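Local atomic coordinates of beta-N-acetylhexosaminidase (Bacteroides fragilis, PDB entry 4PYS), a protein that probably cleaves terminal, non-reducing beta-linked N-acetylhexosamines from glycans and glycoconjugates by hydrolysis. Residues L274-L288 with M327-W341. Residues are numbered along the deposited sequence; the frame is centred on the assembly and turned at random.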
ATOM      1  N   LEU A 274      19.558   6.547  -0.506  1.00 34.14           N
ATOM      2  CA  LEU A 274      19.038   5.219  -0.190  1.00 32.91           C
ATOM      3  C   LEU A 274      19.612   4.675   1.121  1.00 31.85           C
ATOM      4  O   LEU A 274      18.956   3.886   1.811  1.00 34.81           O
ATOM      5  CB  LEU A 274      19.296   4.245  -1.342  1.00 32.30           C
ATOM      6  CG  LEU A 274      18.473   4.485  -2.607  1.00 36.55           C
ATOM      7  CD1 LEU A 274      18.714   3.380  -3.581  1.00 39.15           C
ATOM      8  CD2 LEU A 274      16.996   4.544  -2.287  1.00 32.28           C
ATOM      9  N   ASP A 275      20.829   5.091   1.459  1.00 33.18           N
ATOM     10  CA  ASP A 275      21.417   4.740   2.749  1.00 37.13           C
ATOM     11  C   ASP A 275      20.482   5.191   3.873  1.00 35.70           C
ATOM     12  O   ASP A 275      20.164   4.414   4.773  1.00 40.27           O
ATOM     13  CB  ASP A 275      22.807   5.367   2.925  1.00 39.82           C
ATOM     14  CG  ASP A 275      23.904   4.588   2.209  1.00 51.61           C
ATOM     15  OD1 ASP A 275      23.610   3.512   1.652  1.00 46.88           O
ATOM     16  OD2 ASP A 275      25.069   5.047   2.210  1.00 50.27           O
ATOM     17  N   GLU A 276      20.016   6.437   3.803  1.00 33.37           N
ATOM     18  CA  GLU A 276      19.137   6.963   4.842  1.00 33.09           C
ATOM     19  C   GLU A 276      17.750   6.346   4.779  1.00 30.94           C
ATOM     20  O   GLU A 276      17.165   6.010   5.814  1.00 34.23           O
ATOM     21  CB  GLU A 276      19.072   8.492   4.794  1.00 33.74           C
ATOM     22  CG  GLU A 276      20.336   9.124   5.382  1.00 36.48           C
ATOM     23  CD  GLU A 276      20.212  10.612   5.648  1.00 44.54           C
ATOM     24  OE1 GLU A 276      19.133  11.068   6.081  1.00 41.17           O
ATOM     25  OE2 GLU A 276      21.210  11.327   5.431  1.00 39.94           O
ATOM     26  N   VAL A 277      17.233   6.186   3.565  1.00 29.37           N
ATOM     27  CA  VAL A 277      15.947   5.519   3.376  1.00 28.33           C
ATOM     28  C   VAL A 277      15.953   4.118   3.991  1.00 32.81           C
ATOM     29  O   VAL A 277      14.988   3.710   4.638  1.00 31.40           O
ATOM     30  CB  VAL A 277      15.550   5.471   1.894  1.00 27.03           C
ATOM     31  CG1 VAL A 277      14.303   4.615   1.694  1.00 29.21           C
ATOM     32  CG2 VAL A 277      15.276   6.874   1.388  1.00 30.32           C
ATOM     33  N   CYS A 278      17.043   3.383   3.816  1.00 29.46           N
ATOM     34  CA  CYS A 278      17.110   2.043   4.389  1.00 36.02           C
ATOM     35  C   CYS A 278      17.230   2.043   5.918  1.00 39.77           C
ATOM     36  O   CYS A 278      16.749   1.120   6.579  1.00 42.32           O
ATOM     37  CB  CYS A 278      18.217   1.220   3.724  1.00 37.80           C
ATOM     38  SG  CYS A 278      17.776   0.787   2.018  1.00 38.63           S
ATOM     39  N   ARG A 279      17.846   3.082   6.480  1.00 35.65           N
ATOM     40  CA  ARG A 279      17.929   3.206   7.932  1.00 37.14           C
ATOM     41  C   ARG A 279      16.556   3.473   8.536  1.00 42.06           C
ATOM     42  O   ARG A 279      16.238   2.969   9.616  1.00 46.04           O
ATOM     43  CB  ARG A 279      18.864   4.343   8.330  1.00 42.49           C
ATOM     44  CG  ARG A 279      20.305   4.104   7.992  1.00 52.48           C
ATOM     45  CD  ARG A 279      21.159   5.244   8.525  1.00 64.03           C
ATOM     46  NE  ARG A 279      22.040   5.777   7.493  1.00 67.43           N
ATOM     47  CZ  ARG A 279      22.451   7.040   7.441  1.00 72.46           C
ATOM     48  NH1 ARG A 279      23.261   7.434   6.464  1.00 70.08           N
ATOM     49  NH2 ARG A 279      22.054   7.907   8.366  1.00 73.28           N
HETATM   50  N   MSE A 280      15.754   4.269   7.830  1.00 34.85           N
HETATM   51  CA  MSE A 280      14.457   4.713   8.327  1.00 34.36           C
HETATM   52  C   MSE A 280      13.368   3.683   8.095  1.00 37.48           C
HETATM   53  O   MSE A 280      12.488   3.511   8.941  1.00 36.90           O
HETATM   54  CB  MSE A 280      14.028   6.019   7.646  1.00 31.46           C
HETATM   55  CG  MSE A 280      14.822   7.235   8.047  1.00 42.71           C
HETATM   56 SE   MSE A 280      13.871   8.769   7.332  0.66 37.61          SE
HETATM   57  CE  MSE A 280      14.502   8.657   5.476  1.00 36.67           C
ATOM     58  N   PHE A 281      13.416   3.018   6.943  1.00 30.90           N
ATOM     59  CA  PHE A 281      12.361   2.093   6.544  1.00 26.37           C
ATOM     60  C   PHE A 281      12.896   0.667   6.562  1.00 33.61           C
ATOM     61  O   PHE A 281      13.644   0.276   5.668  1.00 33.11           O
ATOM     62  CB  PHE A 281      11.859   2.427   5.131  1.00 28.86           C
ATOM     63  CG  PHE A 281      11.158   3.762   5.020  1.00 28.74           C
ATOM     64  CD1 PHE A 281      11.874   4.923   4.762  1.00 27.22           C
ATOM     65  CD2 PHE A 281       9.780   3.846   5.149  1.00 25.34           C
ATOM     66  CE1 PHE A 281      11.231   6.156   4.653  1.00 27.49           C
ATOM     67  CE2 PHE A 281       9.123   5.065   5.035  1.00 27.97           C
ATOM     68  CZ  PHE A 281       9.851   6.228   4.792  1.00 28.78           C
ATOM     69  N   PRO A 282      12.510  -0.123   7.575  1.00 34.61           N
ATOM     70  CA  PRO A 282      13.023  -1.497   7.661  1.00 36.62           C
ATOM     71  C   PRO A 282      12.449  -2.443   6.604  1.00 34.17           C
ATOM     72  O   PRO A 282      12.904  -3.592   6.517  1.00 35.86           O
ATOM     73  CB  PRO A 282      12.594  -1.940   9.067  1.00 41.86           C
ATOM     74  CG  PRO A 282      11.375  -1.102   9.370  1.00 41.70           C
ATOM     75  CD  PRO A 282      11.672   0.235   8.737  1.00 35.65           C
ATOM     76  N   SER A 283      11.475  -1.971   5.827  1.00 26.89           N
ATOM     77  CA  SER A 283      10.852  -2.754   4.746  1.00 26.16           C
ATOM     78  C   SER A 283      11.859  -3.520   3.884  1.00 30.87           C
ATOM     79  O   SER A 283      12.838  -2.956   3.414  1.00 31.54           O
ATOM     80  CB  SER A 283      10.033  -1.831   3.846  1.00 25.33           C
ATOM     81  OG  SER A 283       9.530  -2.531   2.719  1.00 25.51           O
ATOM     82  N   ALA A 284      11.601  -4.806   3.678  1.00 27.02           N
ATOM     83  CA  ALA A 284      12.424  -5.627   2.800  1.00 30.71           C
ATOM     84  C   ALA A 284      12.373  -5.130   1.353  1.00 30.14           C
ATOM     85  O   ALA A 284      13.270  -5.434   0.548  1.00 33.71           O
ATOM     86  CB  ALA A 284      11.977  -7.075   2.879  1.00 33.35           C
ATOM     87  N   TYR A 285      11.318  -4.380   1.036  1.00 27.60           N
ATOM     88  CA  TYR A 285      11.096  -3.849  -0.304  1.00 26.20           C
ATOM     89  C   TYR A 285      11.234  -2.328  -0.354  1.00 23.90           C
ATOM     90  O   TYR A 285      10.633  -1.607   0.451  1.00 27.17           O
ATOM     91  CB  TYR A 285       9.671  -4.176  -0.750  1.00 24.30           C
ATOM     92  CG  TYR A 285       9.419  -5.644  -0.913  1.00 28.05           C
ATOM     93  CD1 TYR A 285       9.647  -6.270  -2.127  1.00 31.60           C
ATOM     94  CD2 TYR A 285       8.927  -6.404   0.141  1.00 28.48           C
ATOM     95  CE1 TYR A 285       9.410  -7.614  -2.290  1.00 35.74           C
ATOM     96  CE2 TYR A 285       8.683  -7.756  -0.014  1.00 32.94           C
ATOM     97  CZ  TYR A 285       8.932  -8.355  -1.231  1.00 40.51           C
ATOM     98  OH  TYR A 285       8.698  -9.704  -1.405  1.00 40.93           O
ATOM     99  N   ILE A 286      11.993  -1.839  -1.328  1.00 27.47           N
ATOM    100  CA  ILE A 286      12.084  -0.393  -1.565  1.00 23.89           C
ATOM    101  C   ILE A 286      11.705  -0.146  -3.014  1.00 24.31           C
ATOM    102  O   ILE A 286      12.224  -0.823  -3.907  1.00 27.67           O
ATOM    103  CB  ILE A 286      13.524   0.113  -1.351  1.00 29.09           C
ATOM    104  CG1 ILE A 286      14.050  -0.292   0.031  1.00 34.22           C
ATOM    105  CG2 ILE A 286      13.599   1.632  -1.553  1.00 27.22           C
ATOM    106  CD1 ILE A 286      13.393   0.452   1.198  1.00 29.61           C
ATOM    107  N   HIS A 287      10.819   0.816  -3.255  1.00 23.74           N
ATOM    108  CA  HIS A 287      10.334   1.078  -4.606  1.00 24.64           C
ATOM    109  C   HIS A 287      11.192   2.195  -5.200  1.00 26.53           C
ATOM    110  O   HIS A 287      11.355   3.241  -4.577  1.00 25.16           O
ATOM    111  CB  HIS A 287       8.874   1.527  -4.549  1.00 24.06           C
ATOM    112  CG  HIS A 287       8.114   1.329  -5.826  1.00 25.35           C
ATOM    113  ND1 HIS A 287       8.509   1.875  -7.031  1.00 27.07           N
ATOM    114  CD2 HIS A 287       6.956   0.668  -6.078  1.00 25.57           C
ATOM    115  CE1 HIS A 287       7.645   1.538  -7.971  1.00 28.42           C
ATOM    116  NE2 HIS A 287       6.690   0.811  -7.418  1.00 27.49           N
ATOM    117  N   LEU A 288      11.743   1.976  -6.388  1.00 28.43           N
ATOM    118  CA  LEU A 288      12.609   2.980  -7.009  1.00 28.67           C
ATOM    119  C   LEU A 288      11.959   3.631  -8.228  1.00 30.47           C
ATOM    120  O   LEU A 288      12.631   4.303  -9.010  1.00 32.79           O
ATOM    121  CB  LEU A 288      13.959   2.367  -7.396  1.00 30.08           C
ATOM    122  CG  LEU A 288      14.800   1.846  -6.232  1.00 29.25           C
ATOM    123  CD1 LEU A 288      16.115   1.253  -6.733  1.00 32.06           C
ATOM    124  CD2 LEU A 288      15.054   2.956  -5.203  1.00 28.94           C
HETATM  125  N   MSE A 327      21.289   0.825  -8.986  1.00 39.98           N
HETATM  126  CA  MSE A 327      20.588   1.141  -7.749  1.00 40.25           C
HETATM  127  C   MSE A 327      20.020  -0.118  -7.107  1.00 36.63           C
HETATM  128  O   MSE A 327      20.032  -0.260  -5.890  1.00 36.85           O
HETATM  129  CB  MSE A 327      19.453   2.139  -7.996  1.00 38.07           C
HETATM  130  CG  MSE A 327      19.890   3.423  -8.676  1.00 37.40           C
HETATM  131 SE   MSE A 327      21.291   4.421  -7.776  0.53 51.89          SE
HETATM  132  CE  MSE A 327      20.839   4.241  -5.946  1.00 45.95           C
ATOM    133  N   ALA A 328      19.499  -1.020  -7.927  1.00 36.43           N
ATOM    134  CA  ALA A 328      18.990  -2.282  -7.417  1.00 35.53           C
ATOM    135  C   ALA A 328      20.136  -3.106  -6.831  1.00 37.32           C
ATOM    136  O   ALA A 328      19.977  -3.756  -5.798  1.00 42.59           O
ATOM    137  CB  ALA A 328      18.280  -3.048  -8.514  1.00 36.00           C
ATOM    138  N   ASP A 329      21.296  -3.076  -7.482  1.00 39.75           N
ATOM    139  CA  ASP A 329      22.446  -3.802  -6.952  1.00 41.77           C
ATOM    140  C   ASP A 329      22.860  -3.234  -5.603  1.00 47.00           C
ATOM    141  O   ASP A 329      23.259  -3.977  -4.704  1.00 42.09           O
ATOM    142  CB  ASP A 329      23.623  -3.784  -7.925  1.00 60.89           C
ATOM    143  CG  ASP A 329      23.785  -5.100  -8.656  1.00 73.09           C
ATOM    144  OD1 ASP A 329      24.142  -6.106  -8.002  1.00 79.74           O
ATOM    145  OD2 ASP A 329      23.557  -5.128  -9.884  1.00 76.62           O
ATOM    146  N   TYR A 330      22.758  -1.917  -5.462  1.00 44.12           N
ATOM    147  CA  TYR A 330      23.062  -1.273  -4.196  1.00 45.88           C
ATOM    148  C   TYR A 330      22.105  -1.756  -3.108  1.00 38.55           C
ATOM    149  O   TYR A 330      22.526  -2.083  -1.992  1.00 39.00           O
ATOM    150  CB  TYR A 330      22.967   0.245  -4.320  1.00 40.22           C
ATOM    151  CG  TYR A 330      23.546   0.937  -3.123  1.00 45.25           C
ATOM    152  CD1 TYR A 330      24.907   0.870  -2.870  1.00 49.91           C
ATOM    153  CD2 TYR A 330      22.738   1.633  -2.228  1.00 46.03           C
ATOM    154  CE1 TYR A 330      25.460   1.481  -1.776  1.00 53.95           C
ATOM    155  CE2 TYR A 330      23.291   2.260  -1.117  1.00 47.10           C
ATOM    156  CZ  TYR A 330      24.655   2.172  -0.902  1.00 50.33           C
ATOM    157  OH  TYR A 330      25.242   2.782   0.187  1.00 55.12           O
ATOM    158  N   LEU A 331      20.818  -1.789  -3.441  1.00 36.44           N
ATOM    159  CA  LEU A 331      19.813  -2.280  -2.510  1.00 34.53           C
ATOM    160  C   LEU A 331      20.086  -3.746  -2.181  1.00 41.37           C
ATOM    161  O   LEU A 331      19.921  -4.172  -1.037  1.00 40.63           O
ATOM    162  CB  LEU A 331      18.409  -2.099  -3.081  1.00 35.46           C
ATOM    163  CG  LEU A 331      17.880  -0.668  -3.027  1.00 34.39           C
ATOM    164  CD1 LEU A 331      16.505  -0.598  -3.650  1.00 32.73           C
ATOM    165  CD2 LEU A 331      17.847  -0.185  -1.583  1.00 36.51           C
ATOM    166  N   LYS A 332      20.533  -4.501  -3.181  1.00 37.65           N
ATOM    167  CA  LYS A 332      20.842  -5.915  -2.985  1.00 45.25           C
ATOM    168  C   LYS A 332      21.920  -6.122  -1.922  1.00 48.11           C
ATOM    169  O   LYS A 332      21.793  -7.004  -1.070  1.00 52.20           O
ATOM    170  CB  LYS A 332      21.262  -6.575  -4.302  1.00 48.30           C
ATOM    171  CG  LYS A 332      21.466  -8.079  -4.188  1.00 52.20           C
ATOM    172  CD  LYS A 332      21.649  -8.721  -5.545  1.00 54.87           C
ATOM    173  CE  LYS A 332      22.075 -10.172  -5.403  1.00 58.70           C
ATOM    174  NZ  LYS A 332      22.221 -10.828  -6.729  1.00 63.36           N
ATOM    175  N   GLN A 333      22.966  -5.302  -1.953  1.00 41.02           N
ATOM    176  CA  GLN A 333      24.043  -5.434  -0.968  1.00 42.84           C
ATOM    177  C   GLN A 333      23.585  -4.957   0.413  1.00 46.09           C
ATOM    178  O   GLN A 333      24.241  -5.211   1.417  1.00 50.74           O
ATOM    179  CB  GLN A 333      25.332  -4.733  -1.431  1.00 49.87           C
ATOM    180  CG  GLN A 333      25.378  -3.216  -1.258  1.00 59.58           C
ATOM    181  CD  GLN A 333      26.604  -2.592  -1.931  1.00 70.83           C
ATOM    182  OE1 GLN A 333      26.927  -2.912  -3.075  1.00 78.54           O
ATOM    183  NE2 GLN A 333      27.288  -1.700  -1.218  1.00 65.86           N
ATOM    184  N   LYS A 334      22.438  -4.282   0.455  1.00 47.20           N
ATOM    185  CA  LYS A 334      21.811  -3.890   1.714  1.00 45.88           C
ATOM    186  C   LYS A 334      20.757  -4.894   2.167  1.00 48.27           C
ATOM    187  O   LYS A 334      20.113  -4.706   3.200  1.00 48.24           O
ATOM    188  CB  LYS A 334      21.150  -2.523   1.576  1.00 44.75           C
ATOM    189  CG  LYS A 334      22.124  -1.394   1.343  1.00 48.86           C
ATOM    190  CD  LYS A 334      21.416  -0.075   1.508  1.00 48.73           C
ATOM    191  CE  LYS A 334      22.339   0.935   2.137  1.00 56.67           C
ATOM    192  NZ  LYS A 334      22.775   0.572   3.518  1.00 59.25           N
ATOM    193  N   GLY A 335      20.568  -5.951   1.385  1.00 46.40           N
ATOM    194  CA  GLY A 335      19.591  -6.970   1.731  1.00 40.75           C
ATOM    195  C   GLY A 335      18.154  -6.598   1.424  1.00 40.37           C
ATOM    196  O   GLY A 335      17.228  -7.190   1.982  1.00 40.50           O
ATOM    197  N   ARG A 336      17.953  -5.632   0.531  1.00 32.62           N
ATOM    198  CA  ARG A 336      16.596  -5.243   0.149  1.00 30.93           C
ATOM    199  C   ARG A 336      16.287  -5.665  -1.282  1.00 31.39           C
ATOM    200  O   ARG A 336      17.197  -5.935  -2.078  1.00 35.02           O
ATOM    201  CB  ARG A 336      16.407  -3.732   0.291  1.00 35.25           C
ATOM    202  CG  ARG A 336      16.872  -3.175   1.621  1.00 33.65           C
ATOM    203  CD  ARG A 336      16.107  -3.772   2.815  1.00 32.03           C
ATOM    204  NE  ARG A 336      16.657  -3.246   4.062  1.00 37.05           N
ATOM    205  CZ  ARG A 336      16.164  -2.195   4.706  1.00 38.75           C
ATOM    206  NH1 ARG A 336      15.086  -1.575   4.243  1.00 32.31           N
ATOM    207  NH2 ARG A 336      16.742  -1.764   5.814  1.00 37.89           N
ATOM    208  N   LYS A 337      14.999  -5.748  -1.582  1.00 29.76           N
ATOM    209  CA  LYS A 337      14.516  -5.954  -2.940  1.00 33.60           C
ATOM    210  C   LYS A 337      14.123  -4.606  -3.530  1.00 34.40           C
ATOM    211  O   LYS A 337      13.724  -3.696  -2.801  1.00 34.90           O
ATOM    212  CB  LYS A 337      13.327  -6.914  -2.946  1.00 32.18           C
ATOM    213  CG  LYS A 337      13.745  -8.343  -2.568  1.00 39.63           C
ATOM    214  CD  LYS A 337      12.589  -9.327  -2.642  1.00 50.55           C
ATOM    215  CE  LYS A 337      13.069 -10.755  -2.364  1.00 55.79           C
ATOM    216  NZ  LYS A 337      14.163 -11.173  -3.292  1.00 60.99           N
ATOM    217  N   ALA A 338      14.247  -4.474  -4.846  1.00 31.70           N
ATOM    218  CA  ALA A 338      13.964  -3.206  -5.515  1.00 29.96           C
ATOM    219  C   ALA A 338      12.745  -3.344  -6.409  1.00 28.08           C
ATOM    220  O   ALA A 338      12.727  -4.194  -7.306  1.00 30.52           O
ATOM    221  CB  ALA A 338      15.164  -2.781  -6.334  1.00 30.26           C
ATOM    222  N   ILE A 339      11.725  -2.515  -6.183  1.00 25.48           N
ATOM    223  CA  ILE A 339      10.539  -2.559  -7.031  1.00 23.52           C
ATOM    224  C   ILE A 339      10.627  -1.450  -8.073  1.00 28.40           C
ATOM    225  O   ILE A 339      10.993  -0.322  -7.746  1.00 27.22           O
ATOM    226  CB  ILE A 339       9.232  -2.363  -6.231  1.00 21.63           C
ATOM    227  CG1 ILE A 339       9.146  -3.357  -5.071  1.00 26.62           C
ATOM    228  CG2 ILE A 339       8.017  -2.523  -7.149  1.00 22.52           C
ATOM    229  CD1 ILE A 339       8.014  -3.037  -4.068  1.00 22.50           C
ATOM    230  N   PHE A 340      10.288  -1.773  -9.320  1.00 25.81           N
ATOM    231  CA  PHE A 340      10.258  -0.783 -10.395  1.00 28.10           C
ATOM    232  C   PHE A 340       8.902  -0.838 -11.071  1.00 32.01           C
ATOM    233  O   PHE A 340       8.306  -1.907 -11.156  1.00 23.72           O
ATOM    234  CB  PHE A 340      11.311  -1.101 -11.460  1.00 27.31           C
ATOM    235  CG  PHE A 340      12.730  -0.935 -11.000  1.00 28.70           C
ATOM    236  CD1 PHE A 340      13.307   0.328 -10.924  1.00 30.14           C
ATOM    237  CD2 PHE A 340      13.500  -2.041 -10.686  1.00 36.36           C
ATOM    238  CE1 PHE A 340      14.623   0.485 -10.522  1.00 33.51           C
ATOM    239  CE2 PHE A 340      14.825  -1.896 -10.282  1.00 37.09           C
ATOM    240  CZ  PHE A 340      15.384  -0.630 -10.198  1.00 38.17           C
ATOM    241  N   TRP A 341       8.415   0.293 -11.572  1.00 27.60           N
ATOM    242  CA  TRP A 341       7.228   0.263 -12.428  1.00 29.74           C
ATOM    243  C   TRP A 341       7.535  -0.520 -13.706  1.00 29.05           C
ATOM    244  O   TRP A 341       8.669  -0.521 -14.176  1.00 31.84           O
ATOM    245  CB  TRP A 341       6.772   1.683 -12.782  1.00 24.91           C
ATOM    246  CG  TRP A 341       6.330   2.491 -11.581  1.00 23.05           C
ATOM    247  CD1 TRP A 341       6.963   3.582 -11.046  1.00 29.14           C
ATOM    248  CD2 TRP A 341       5.177   2.261 -10.774  1.00 24.31           C
ATOM    249  NE1 TRP A 341       6.265   4.044  -9.957  1.00 27.41           N
ATOM    250  CE2 TRP A 341       5.160   3.251  -9.772  1.00 24.17           C
ATOM    251  CE3 TRP A 341       4.146   1.321 -10.807  1.00 21.63           C
ATOM    252  CZ2 TRP A 341       4.157   3.320  -8.809  1.00 23.26           C
ATOM    253  CZ3 TRP A 341       3.142   1.395  -9.849  1.00 22.98           C
ATOM    254  CH2 TRP A 341       3.156   2.386  -8.863  1.00 24.55           C
TER
HETATM  255  O   HOH W   1      21.329   2.013   5.514  1.00 44.85           O
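L331, on helix 327-333, fills the hollow between strand 285-287 and helix 274-280 of the preceding alpha-beta unit in the family 20 TIM barrel. Strands 285-287 and 337-341 are parallel neighbours in the barrel sheet, and the helix preceding each strand packs on its outer side. The two branches of L331 divide the hollow. CD1 of L331 meets CB of I286, and lies 3.6 Å from CD1 of L288. CD2 turns to SG of C278. M327 and A338 close in on CD1 of L288, while CE1 of F340 touches CB of the same leucine. Four backbone hydrogen bonds join the strands, from K337 N to A284 O through L288 N to I339 O.

On the other face of the sheet, CG2 of I339 sits over one face of the H287 ring, 3.8 Å from its centroid. CE1 of H287 in turn lies over a face of W341, with the H287 ring and the five-membered ring of W341 inclined at 49°. Q359 binds NE2 of H287, and E223 binds NE1 of W341. A bound glycerol lies beside W341 and may mark a pocket. Toward the strand starts, the aliphatic chain of K337 runs alongside the Y285 ring.

R336 plugs the turn after helix 274-280. A bend at chi2 (-61°) folds its chain toward the carbonyls there. CB of C278 lies over one guanidinium face and O of P282 over the opposite one. NH2 of R336 donates to C278 O at 3.0 Å. NH1 of R336 bonds weakly to S283 O and more firmly to F281 O, which lies in the guanidinium plane at 2.7 Å.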